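Local coordinates for chicken beta-microseminoprotein-like 3 (Gallus gallus, PDB 6RWC), which is of unknown function but belongs to the beta-microseminoprotein (PSP-94) family as a small, disulfide-rich protein of chicken egg white, at residues W25-E28 against D29-C33. Residues are numbered along the deposited sequence; the frame is centred on the assembly and turned at random.
Sequences WKTE and DCYQC
One face of the W25 indole lies against C33: CB sits over the six-membered ring, 3.6 Å from its centroid, in a CH-pi contact, while SG stands obliquely over the five-membered ring as a sulfur-aromatic neighbour. At the edge of the Y31 ring, near its plane, stands T27 OG1. The placement of the indole follows from chi1 of 71°, which sets CG between the backbone N and the carbonyl carbon and swings the ring system across to the next strand. A broad flat residue suits position 25 because it can lie over CB and SG of C33, the half-cystine bonded to C42, and still stack on Y19; an alanine here would probably leave CB and SG of C33 without their aromatic cover and Y19 without its stacking mate. Strands 24-26 and 31-35 form a beta hairpin at the border of a four-stranded antiparallel sheet. W25 and C33 are its hydrogen-bonded pair, with C33 N to W25 O at 2.8 Å and the reciprocal bond from W25 N to C33 O; K26 and Q32, on the face away from W25, are the non-hydrogen-bonded pair. Beyond them T27 N reaches Y31 O at 2.7 Å, and a type I turn from T27 to C30 reverses the chain. Threonine suits the start of this turn because its hydroxyl serves two bonds. OG1 donates to D29 OD1 (2.6 Å), meeting the carboxylate on its anti side and out of its plane. It also accepts from Y31 N at 3.0 Å. These two partners fix the rotation of the T27 side chain, whose methyl CG2 packs 3.6 Å from C33 SG. The short aspartate side chain of D29, its CG between backbone N and carbonyl carbon (chi1 58°), brings OD1 back to the T27 hydroxyl, and C30, with a positive phi, links the turn by its disulfide to C66.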
loop_
_atom_site.group_PDB
_atom_site.type_symbol
_atom_site.label_atom_id
_atom_site.label_comp_id
_atom_site.label_asym_id
_atom_site.label_seq_id
_atom_site.Cartn_x
_atom_site.Cartn_y
_atom_site.Cartn_z
ATOM N N TRP A 25 9.177 -6.099 3.606
ATOM C CA TRP A 25 8.645 -6.767 2.426
ATOM C C TRP A 25 7.278 -6.200 2.087
ATOM O O TRP A 25 6.581 -5.650 2.944
ATOM C CB TRP A 25 8.562 -8.284 2.629
ATOM C CG TRP A 25 7.495 -8.730 3.586
ATOM C CD1 TRP A 25 6.256 -9.206 3.268
ATOM C CD2 TRP A 25 7.581 -8.760 5.018
ATOM N NE1 TRP A 25 5.565 -9.526 4.411
ATOM C CE2 TRP A 25 6.354 -9.261 5.499
ATOM C CE3 TRP A 25 8.574 -8.409 5.938
ATOM C CZ2 TRP A 25 6.095 -9.423 6.861
ATOM C CZ3 TRP A 25 8.314 -8.568 7.290
ATOM C CH2 TRP A 25 7.084 -9.069 7.738
ATOM N N LYS A 26 6.906 -6.346 0.817
ATOM C CA LYS A 26 5.607 -5.927 0.313
ATOM C C LYS A 26 4.704 -7.143 0.163
ATOM O O LYS A 26 5.149 -8.210 -0.273
ATOM C CB LYS A 26 5.749 -5.206 -1.029
ATOM C CG LYS A 26 4.465 -4.579 -1.553
ATOM C CD LYS A 26 4.718 -3.813 -2.842
ATOM C CE LYS A 26 5.185 -4.742 -3.953
ATOM N NZ LYS A 26 5.553 -3.997 -5.191
ATOM N N THR A 27 3.435 -6.982 0.525
ATOM C CA THR A 27 2.499 -8.092 0.516
ATOM C C THR A 27 1.788 -8.179 -0.833
ATOM O O THR A 27 2.008 -7.369 -1.736
ATOM C CB THR A 27 1.494 -7.953 1.657
ATOM O OG1 THR A 27 0.700 -6.778 1.455
ATOM C CG2 THR A 27 2.217 -7.835 2.987
ATOM N N GLU A 28 0.921 -9.186 -0.969
ATOM C CA GLU A 28 0.142 -9.352 -2.190
ATOM C C GLU A 28 -0.996 -8.347 -2.293
ATOM O O GLU A 28 -1.539 -8.153 -3.385
ATOM C CB GLU A 28 -0.423 -10.773 -2.270
ATOM C CG GLU A 28 0.628 -11.860 -2.400
ATOM C CD GLU A 28 0.026 -13.253 -2.404
ATOM O OE1 GLU A 28 -1.202 -13.371 -2.207
ATOM O OE2 GLU A 28 0.779 -14.229 -2.605
ATOM N N ASP A 29 -1.380 -7.715 -1.184
ATOM C CA ASP A 29 -2.461 -6.739 -1.172
ATOM C C ASP A 29 -1.947 -5.324 -0.918
ATOM O O ASP A 29 -2.644 -4.505 -0.313
ATOM C CB ASP A 29 -3.519 -7.118 -0.137
ATOM C CG ASP A 29 -2.953 -7.238 1.260
ATOM O OD1 ASP A 29 -1.749 -7.539 1.389
ATOM O OD2 ASP A 29 -3.714 -7.035 2.229
ATOM N N CYS A 30 -0.722 -5.037 -1.364
ATOM C CA CYS A 30 -0.178 -3.676 -1.395
ATOM C C CYS A 30 -0.033 -3.079 0.004
ATOM O O CYS A 30 -0.379 -1.921 0.248
ATOM C CB CYS A 30 -1.020 -2.770 -2.294
ATOM S SG CYS A 30 -0.606 -2.904 -4.046
ATOM N N TYR A 31 0.485 -3.879 0.929
ATOM C CA TYR A 31 0.973 -3.403 2.213
ATOM C C TYR A 31 2.483 -3.580 2.253
ATOM O O TYR A 31 3.025 -4.519 1.663
ATOM C CB TYR A 31 0.341 -4.169 3.384
ATOM C CG TYR A 31 -1.079 -3.769 3.735
ATOM C CD1 TYR A 31 -2.148 -4.131 2.924
ATOM C CD2 TYR A 31 -1.352 -3.060 4.898
ATOM C CE1 TYR A 31 -3.447 -3.777 3.249
ATOM C CE2 TYR A 31 -2.651 -2.701 5.231
ATOM C CZ TYR A 31 -3.694 -3.064 4.403
ATOM O OH TYR A 31 -4.987 -2.711 4.729
ATOM N N GLN A 32 3.166 -2.667 2.935
ATOM C CA GLN A 32 4.574 -2.852 3.260
ATOM C C GLN A 32 4.689 -3.175 4.739
ATOM O O GLN A 32 4.222 -2.404 5.584
ATOM C CB GLN A 32 5.419 -1.621 2.932
ATOM C CG GLN A 32 6.854 -1.756 3.449
ATOM C CD GLN A 32 7.797 -0.712 2.889
ATOM O OE1 GLN A 32 8.440 0.028 3.635
ATOM N NE2 GLN A 32 7.900 -0.658 1.568
ATOM N N CYS A 33 5.305 -4.309 5.044
ATOM C CA CYS A 33 5.492 -4.762 6.411
ATOM C C CYS A 33 6.958 -4.656 6.809
ATOM O O CYS A 33 7.859 -4.805 5.978
ATOM C CB CYS A 33 5.025 -6.210 6.577
ATOM S SG CYS A 33 3.291 -6.528 6.190
#